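Local coordinates for membrane protein (Acinetobacter baumannii AB307-0294, PDB 5DL5) that probably forms a channel of the OprD family through the outer membrane, through which small molecules, antibiotics perhaps among them, can enter the cell, at residues 38-46 / 409-417; 180-188 / 306-314. All coordinates share one frame; numbering follows the deposited sequence.

Contact 1 (38-46 / 409-417); sequences YLTRDKKQG and QGAYIGDTN. With C8E ((hydroxyethyloxy)tri(ethyloxy)octane), chain B.
D42 and N417 form an antiparallel hydrogen-bonded pair, N of D42 to O of N417 at 3.0 Å and N of N417 to O of D42 at 3.2 Å, both nearly straight. They join strand 29-43 to strand 416-428, the first and last strands of the porin beta-barrel, and so belong to the seam that closes it. Beyond the pair, K43 runs beside T416, its CD and CE both 3.4 Å from OG1 of T416; that hydroxyl donates to O of G414. Bent at chi2 (-145°), the lysine chain brings its ammonium to the loop before strand 416-428. R41 lays CB, CG and CD along CG2 of T416; its CG is anti to the carbonyl carbon (chi1 -71°), and the chain then runs extended to NE, which forms a salt bridge with E418. NH1 and NH2 of R41 donate hydrogen bonds to O15 and O18 of a bound C8E detergent, at 2.9 and 3.2 Å. K44 crosses Q409 at about a right angle, CE against OE1, an oxygen that accepts the N-H of D415. NZ of K43 donates a hydrogen bond to O of I413 at 2.8 Å, the donor lying 29° out of the carbonyl plane.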
loop_
_atom_site.group_PDB
_atom_site.type_symbol
_atom_site.label_atom_id
_atom_site.label_comp_id
_atom_site.label_asym_id
_atom_site.label_seq_id
_atom_site.Cartn_x
_atom_site.Cartn_y
_atom_site.Cartn_z
ATOM N N TYR A 38 -6.984 15.897 1.031
ATOM C CA TYR A 38 -6.242 16.982 1.615
ATOM C C TYR A 38 -5.092 16.322 2.340
ATOM O O TYR A 38 -5.356 15.451 3.210
ATOM C CB TYR A 38 -7.141 17.565 2.659
ATOM C CG TYR A 38 -6.588 18.726 3.444
ATOM C CD1 TYR A 38 -5.803 18.533 4.580
ATOM C CD2 TYR A 38 -6.907 20.033 3.102
ATOM C CE1 TYR A 38 -5.313 19.605 5.317
ATOM C CE2 TYR A 38 -6.406 21.115 3.833
ATOM C CZ TYR A 38 -5.608 20.870 4.935
ATOM O OH TYR A 38 -5.124 21.947 5.622
ATOM N N LEU A 39 -3.848 16.702 2.033
ATOM C CA LEU A 39 -2.699 16.191 2.743
ATOM C C LEU A 39 -1.696 17.338 2.840
ATOM O O LEU A 39 -1.266 17.905 1.833
ATOM C CB LEU A 39 -2.104 14.991 1.988
ATOM C CG LEU A 39 -1.039 14.123 2.669
ATOM C CD1 LEU A 39 -0.867 12.708 1.974
ATOM C CD2 LEU A 39 0.256 14.860 2.860
ATOM N N THR A 40 -1.341 17.686 4.062
ATOM C CA THR A 40 -0.337 18.698 4.310
ATOM C C THR A 40 0.723 18.181 5.291
ATOM O O THR A 40 0.427 17.487 6.285
ATOM C CB THR A 40 -0.975 19.982 4.966
ATOM O OG1 THR A 40 -1.416 19.678 6.289
ATOM C CG2 THR A 40 -2.174 20.553 4.150
ATOM N N ARG A 41 1.948 18.616 5.091
ATOM C CA ARG A 41 3.102 18.351 5.985
ATOM C C ARG A 41 3.830 19.683 6.245
ATOM O O ARG A 41 4.359 20.327 5.284
ATOM C CB ARG A 41 4.075 17.480 5.243
ATOM C CG ARG A 41 3.545 16.064 5.061
ATOM C CD ARG A 41 4.634 14.968 4.877
ATOM N NE ARG A 41 3.920 13.710 4.630
ATOM C CZ ARG A 41 4.455 12.592 4.166
ATOM N NH1 ARG A 41 5.685 12.553 3.848
ATOM N NH2 ARG A 41 3.720 11.538 3.982
ATOM N N ASP A 42 3.811 20.111 7.521
ATOM C CA ASP A 42 4.513 21.288 8.003
ATOM C C ASP A 42 5.828 20.850 8.566
ATOM O O ASP A 42 5.866 20.022 9.480
ATOM C CB ASP A 42 3.681 21.970 9.078
ATOM C CG ASP A 42 2.324 22.460 8.515
ATOM O OD1 ASP A 42 2.082 22.423 7.277
ATOM O OD2 ASP A 42 1.441 22.848 9.302
ATOM N N LYS A 43 6.908 21.357 8.029
ATOM C CA LYS A 43 8.270 20.927 8.428
ATOM C C LYS A 43 9.062 22.116 9.056
ATOM O O LYS A 43 8.580 23.220 9.070
ATOM C CB LYS A 43 8.939 20.253 7.250
ATOM C CG LYS A 43 8.096 19.117 6.635
ATOM C CD LYS A 43 9.068 18.067 6.174
ATOM C CE LYS A 43 8.415 16.982 5.353
ATOM N NZ LYS A 43 9.457 16.202 4.704
ATOM N N LYS A 44 10.235 21.908 9.636
ATOM C CA LYS A 44 10.891 23.050 10.315
ATOM C C LYS A 44 11.491 24.037 9.228
ATOM O O LYS A 44 11.441 23.755 7.997
ATOM C CB LYS A 44 11.822 22.635 11.432
ATOM C CG LYS A 44 12.601 21.341 11.285
ATOM C CD LYS A 44 13.690 21.237 12.370
ATOM C CE LYS A 44 14.366 19.897 12.256
ATOM N NZ LYS A 44 15.752 19.858 12.760
ATOM N N GLN A 45 11.956 25.217 9.624
ATOM C CA GLN A 45 12.556 26.175 8.655
ATOM C C GLN A 45 13.696 25.477 7.858
ATOM O O GLN A 45 14.347 24.570 8.366
ATOM C CB GLN A 45 13.072 27.459 9.365
ATOM C CG GLN A 45 14.512 27.408 9.856
ATOM C CD GLN A 45 15.094 28.760 10.241
ATOM O OE1 GLN A 45 14.654 29.798 9.769
ATOM N NE2 GLN A 45 16.110 28.738 11.097
ATOM N N GLY A 46 13.914 25.824 6.599
ATOM C CA GLY A 46 14.967 25.149 5.827
ATOM C C GLY A 46 14.497 23.866 5.240
ATOM O O GLY A 46 15.173 23.359 4.380
ATOM N N GLN A 409 16.853 13.473 8.983
ATOM C CA GLN A 409 16.006 14.580 8.578
ATOM C C GLN A 409 15.882 14.410 7.046
ATOM O O GLN A 409 15.070 13.631 6.609
ATOM C CB GLN A 409 16.590 15.945 9.023
ATOM C CG GLN A 409 16.577 16.188 10.545
ATOM C CD GLN A 409 15.192 16.100 11.192
ATOM O OE1 GLN A 409 14.227 16.815 10.790
ATOM N NE2 GLN A 409 15.108 15.282 12.276
ATOM N N GLY A 410 16.746 15.055 6.271
ATOM C CA GLY A 410 16.698 15.010 4.821
ATOM C C GLY A 410 17.006 13.597 4.309
ATOM O O GLY A 410 16.493 13.216 3.271
ATOM N N ALA A 411 17.777 12.790 5.052
ATOM C CA ALA A 411 17.854 11.364 4.739
ATOM C C ALA A 411 16.539 10.633 4.680
ATOM O O ALA A 411 16.559 9.566 4.118
ATOM C CB ALA A 411 18.814 10.605 5.630
ATOM N N TYR A 412 15.411 11.148 5.222
ATOM C CA TYR A 412 14.160 10.382 5.184
ATOM C C TYR A 412 12.960 11.309 5.072
ATOM O O TYR A 412 12.677 11.723 3.994
ATOM C CB TYR A 412 14.031 9.378 6.343
ATOM C CG TYR A 412 12.843 8.420 6.246
ATOM C CD1 TYR A 412 12.684 7.562 5.149
ATOM C CD2 TYR A 412 11.883 8.415 7.186
ATOM C CE1 TYR A 412 11.620 6.714 5.060
ATOM C CE2 TYR A 412 10.807 7.596 7.098
ATOM C CZ TYR A 412 10.657 6.758 6.045
ATOM O OH TYR A 412 9.620 5.931 6.090
ATOM N N ILE A 413 12.309 11.710 6.139
ATOM C CA ILE A 413 11.196 12.662 6.079
ATOM C C ILE A 413 11.542 13.914 6.807
ATOM O O ILE A 413 11.417 14.985 6.300
ATOM C CB ILE A 413 9.905 12.031 6.694
ATOM C CG1 ILE A 413 9.418 10.844 5.774
ATOM C CG2 ILE A 413 8.807 13.069 6.777
ATOM C CD1 ILE A 413 8.392 9.909 6.443
ATOM N N GLY A 414 12.006 13.833 8.041
ATOM C CA GLY A 414 12.324 15.111 8.708
ATOM C C GLY A 414 11.192 15.427 9.708
ATOM O O GLY A 414 10.081 14.904 9.548
ATOM N N ASP A 415 11.461 16.287 10.721
ATOM C CA ASP A 415 10.420 16.589 11.683
ATOM C C ASP A 415 9.183 17.170 10.966
ATOM O O ASP A 415 9.352 18.089 10.132
ATOM C CB ASP A 415 10.878 17.615 12.691
ATOM C CG ASP A 415 11.949 17.095 13.625
ATOM O OD1 ASP A 415 12.348 15.947 13.582
ATOM O OD2 ASP A 415 12.332 17.853 14.462
ATOM N N THR A 416 7.983 16.726 11.351
ATOM C CA THR A 416 6.742 16.994 10.635
ATOM C C THR A 416 5.518 16.834 11.486
ATOM O O THR A 416 5.439 15.921 12.303
ATOM C CB THR A 416 6.564 15.927 9.493
ATOM O OG1 THR A 416 7.620 16.059 8.543
ATOM C CG2 THR A 416 5.225 16.041 8.782
ATOM N N ASN A 417 4.560 17.699 11.226
ATOM C CA ASN A 417 3.208 17.623 11.642
ATOM C C ASN A 417 2.444 17.425 10.325
ATOM O O ASN A 417 2.368 18.352 9.508
ATOM C CB ASN A 417 2.815 18.962 12.346
ATOM C CG ASN A 417 3.775 19.290 13.562
ATOM O OD1 ASN A 417 4.504 18.426 14.090
ATOM N ND2 ASN A 417 3.794 20.552 13.977
HETATM C C6 C8E B . 7.788 14.046 -6.150
HETATM C C7 C8E B . 6.848 14.636 -5.060
HETATM C C8 C8E B . 7.537 15.228 -3.808
HETATM O O9 C8E B . 6.800 15.044 -2.545
HETATM C C10 C8E B . 7.654 14.335 -1.653
HETATM C C11 C8E B . 7.526 12.821 -1.897
HETATM O O12 C8E B . 7.945 12.075 -0.776
HETATM C C13 C8E B . 7.203 12.240 0.441
HETATM C C14 C8E B . 6.143 11.178 0.568
HETATM O O15 C8E B . 6.143 10.493 1.818
HETATM C C16 C8E B . 7.349 9.858 2.266
HETATM C C17 C8E B . 6.865 8.632 3.039
HETATM O O18 C8E B . 5.548 8.982 3.562
HETATM C C19 C8E B . 4.598 7.908 3.578
HETATM C C20 C8E B . 3.337 8.386 4.279
HETATM O O21 C8E B . 2.348 7.384 4.654
HETATM O O HOH W 1 0.329 19.924 8.198
#

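Contact 2 (180-188 / 306-314); sequences ADASGRGLD and YGQNADGFQ
D181 faces A310 across two loops of an OprD-family porin barrel, and its carboxylate ties them together. CB of D181 lies 3.7 Å from CA of A310. A chi1 of 75° swings the carboxylate to the other loop, CG of D181 coming 3.8 Å from N of A310. OD1 of D181 stays within its own loop: N of R185 meets it from above the carboxylate plane at 3.0 Å, and N of S183 adds a weak bond, bracing the type I turn D181-G184. OD2 of D181 crosses, its anti lone pair taking N of A310 at 2.9 Å through a bent bond (135°). NH2 of R185 gives a second crossing bond, to O of Q308 at 2.8 Å, with that oxygen in the guanidinium plane, while CB of S183 lies over the rim of one face. Water 2 donates to O of G307 and, weakly, to OD2 of D181, and is hydrogen-bonded to OG of S183; water 3 links N of A182 to the same carbonyl. CD1 of L187 packs 3.9 Å from CB of A310. The first loop joins strands 160-171 and 190-200, the second strands 289-300 and 332-341, with D311 salt-bridged to R218 of strand 216-229.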
loop_
_atom_site.group_PDB
_atom_site.type_symbol
_atom_site.label_atom_id
_atom_site.label_comp_id
_atom_site.label_asym_id
_atom_site.label_seq_id
_atom_site.Cartn_x
_atom_site.Cartn_y
_atom_site.Cartn_z
ATOM N N ALA A 180 5.368 4.686 -15.430
ATOM C CA ALA A 180 6.115 5.656 -14.554
ATOM C C ALA A 180 5.766 5.485 -13.107
ATOM O O ALA A 180 4.637 5.663 -12.706
ATOM C CB ALA A 180 5.944 7.142 -15.009
ATOM N N ASP A 181 6.743 5.060 -12.319
ATOM C CA ASP A 181 6.554 4.858 -10.869
ATOM C C ASP A 181 6.661 6.215 -10.178
ATOM O O ASP A 181 6.608 7.242 -10.862
ATOM C CB ASP A 181 7.586 3.796 -10.383
ATOM C CG ASP A 181 9.031 4.306 -10.267
ATOM O OD1 ASP A 181 9.400 5.478 -10.609
ATOM O OD2 ASP A 181 9.872 3.499 -9.778
ATOM N N ALA A 182 6.815 6.250 -8.850
ATOM C CA ALA A 182 6.732 7.490 -8.058
ATOM C C ALA A 182 7.911 8.342 -8.432
ATOM O O ALA A 182 7.850 9.562 -8.260
ATOM C CB ALA A 182 6.788 7.238 -6.518
ATOM N N SER A 183 8.981 7.725 -8.880
ATOM C CA SER A 183 10.087 8.492 -9.374
ATOM C C SER A 183 10.071 8.800 -10.893
ATOM O O SER A 183 11.057 9.366 -11.384
ATOM C CB SER A 183 11.390 7.817 -9.041
ATOM O OG SER A 183 11.485 7.562 -7.638
ATOM N N GLY A 184 8.990 8.520 -11.624
ATOM C CA GLY A 184 9.022 8.785 -13.064
ATOM C C GLY A 184 9.756 7.707 -13.890
ATOM O O GLY A 184 9.924 7.899 -15.054
ATOM N N ARG A 185 10.120 6.560 -13.324
ATOM C CA ARG A 185 10.909 5.576 -14.036
ATOM C C ARG A 185 9.978 4.394 -14.392
ATOM O O ARG A 185 9.070 4.011 -13.616
ATOM C CB ARG A 185 12.073 5.091 -13.158
ATOM C CG ARG A 185 13.202 6.134 -13.065
ATOM C CD ARG A 185 14.422 5.705 -12.268
ATOM N NE ARG A 185 14.077 5.266 -10.889
ATOM C CZ ARG A 185 14.258 5.944 -9.754
ATOM N NH1 ARG A 185 14.713 7.182 -9.773
ATOM N NH2 ARG A 185 13.970 5.387 -8.557
ATOM N N GLY A 186 10.217 3.777 -15.540
ATOM C CA GLY A 186 9.296 2.700 -16.019
ATOM C C GLY A 186 9.614 1.333 -15.453
ATOM O O GLY A 186 10.669 1.158 -14.938
ATOM N N LEU A 187 8.664 0.398 -15.464
ATOM C CA LEU A 187 8.961 -0.994 -15.146
ATOM C C LEU A 187 9.587 -1.746 -16.339
ATOM O O LEU A 187 9.074 -1.662 -17.499
ATOM C CB LEU A 187 7.617 -1.604 -14.777
ATOM C CG LEU A 187 7.693 -3.044 -14.245
ATOM C CD1 LEU A 187 8.726 -3.396 -13.139
ATOM C CD2 LEU A 187 6.301 -3.507 -13.904
ATOM N N ASP A 188 10.575 -2.568 -16.105
ATOM C CA ASP A 188 11.085 -3.498 -17.149
ATOM C C ASP A 188 10.169 -4.796 -17.127
ATOM O O ASP A 188 9.316 -4.939 -17.948
ATOM C CB ASP A 188 12.582 -3.781 -16.924
ATOM C CG ASP A 188 13.228 -4.634 -18.100
ATOM O OD1 ASP A 188 12.498 -5.138 -18.961
ATOM O OD2 ASP A 188 14.470 -4.838 -18.119
ATOM N N TYR A 306 11.571 0.190 -0.292
ATOM C CA TYR A 306 10.497 -0.194 -1.191
ATOM C C TYR A 306 10.007 1.028 -2.011
ATOM O O TYR A 306 10.141 2.220 -1.642
ATOM C CB TYR A 306 9.366 -0.940 -0.468
ATOM C CG TYR A 306 8.370 -0.012 0.251
ATOM C CD1 TYR A 306 8.667 0.552 1.485
ATOM C CD2 TYR A 306 7.188 0.371 -0.345
ATOM C CE1 TYR A 306 7.793 1.428 2.131
ATOM C CE2 TYR A 306 6.359 1.238 0.270
ATOM C CZ TYR A 306 6.671 1.785 1.490
ATOM O OH TYR A 306 5.865 2.711 2.101
ATOM N N GLY A 307 9.414 0.747 -3.143
ATOM C CA GLY A 307 8.799 1.847 -3.896
ATOM C C GLY A 307 9.739 2.621 -4.755
ATOM O O GLY A 307 9.296 3.535 -5.386
ATOM N N GLN A 308 10.999 2.235 -4.903
ATOM C CA GLN A 308 11.967 3.026 -5.617
ATOM C C GLN A 308 12.306 2.396 -6.994
ATOM O O GLN A 308 13.177 2.906 -7.660
ATOM C CB GLN A 308 13.266 3.111 -4.873
ATOM C CG GLN A 308 13.236 3.527 -3.406
ATOM C CD GLN A 308 12.556 4.842 -3.207
ATOM O OE1 GLN A 308 11.529 4.952 -2.546
ATOM N NE2 GLN A 308 13.041 5.789 -3.818
ATOM N N ASN A 309 11.715 1.257 -7.337
ATOM C CA ASN A 309 12.099 0.522 -8.596
ATOM C C ASN A 309 10.849 -0.118 -9.172
ATOM O O ASN A 309 10.825 -1.364 -9.391
ATOM C CB ASN A 309 13.110 -0.618 -8.179
ATOM C CG ASN A 309 14.426 -0.111 -7.581
ATOM O OD1 ASN A 309 15.261 0.272 -8.317
ATOM N ND2 ASN A 309 14.585 -0.100 -6.259
ATOM N N ALA A 310 9.758 0.652 -9.299
ATOM C CA ALA A 310 8.555 0.217 -9.922
ATOM C C ALA A 310 7.989 -1.049 -9.297
ATOM O O ALA A 310 7.522 -1.937 -9.965
ATOM C CB ALA A 310 8.760 0.103 -11.406
ATOM N N ASP A 311 8.074 -1.096 -7.974
ATOM C CA ASP A 311 7.834 -2.277 -7.192
ATOM C C ASP A 311 6.625 -2.166 -6.263
ATOM O O ASP A 311 6.528 -2.963 -5.355
ATOM C CB ASP A 311 9.135 -2.710 -6.386
ATOM C CG ASP A 311 9.644 -1.630 -5.484
ATOM O OD1 ASP A 311 9.716 -0.421 -5.912
ATOM O OD2 ASP A 311 9.969 -1.921 -4.295
ATOM N N GLY A 312 5.744 -1.194 -6.514
ATOM C CA GLY A 312 4.571 -1.090 -5.752
ATOM C C GLY A 312 4.772 -0.125 -4.609
ATOM O O GLY A 312 5.537 -0.402 -3.672
ATOM N N PHE A 313 4.035 0.995 -4.687
ATOM C CA PHE A 313 4.040 1.969 -3.637
ATOM C C PHE A 313 3.435 1.495 -2.301
ATOM O O PHE A 313 3.608 2.106 -1.310
ATOM C CB PHE A 313 3.347 3.231 -4.196
ATOM C CG PHE A 313 3.481 4.440 -3.342
ATOM C CD1 PHE A 313 4.573 5.224 -3.466
ATOM C CD2 PHE A 313 2.536 4.750 -2.418
ATOM C CE1 PHE A 313 4.731 6.355 -2.686
ATOM C CE2 PHE A 313 2.644 5.906 -1.659
ATOM C CZ PHE A 313 3.740 6.701 -1.809
ATOM N N GLN A 314 2.634 0.435 -2.251
ATOM C CA GLN A 314 2.020 -0.009 -1.073
ATOM C C GLN A 314 2.597 -1.371 -0.652
ATOM O O GLN A 314 1.960 -2.096 0.127
ATOM C CB GLN A 314 0.494 -0.126 -1.311
ATOM C CG GLN A 314 -0.339 -0.075 -0.053
ATOM C CD GLN A 314 -1.691 0.570 -0.350
ATOM O OE1 GLN A 314 -1.776 1.725 -0.614
ATOM N NE2 GLN A 314 -2.727 -0.228 -0.410
HETATM O O HOH W 2 10.239 5.231 -7.535
HETATM O O HOH W 3 6.650 3.787 -6.961
#

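The two contacts hold different parts of one barrel. Contact 1 pairs the terminal strands in the wall, its centre about 21 Å from that of the chain, whereas contact 2 packs two loops against each other, its centre about 13 Å from the same point. The centres of the contacts are 22 Å apart and their nearest atoms about 6 Å apart, without touching. Segments 180-188 and 306-314 both fall within the long stretch of chain between the segments of contact 1. C8E, hydrogen-bonded to R41 in contact 1 and also to R420, Y322 and N92, has its nearest atom about 6 Å from the side chain of F313 in contact 2. D325 adds an indirect tie, hydrogen-bonding Y412 through its N and Y306 through OD2.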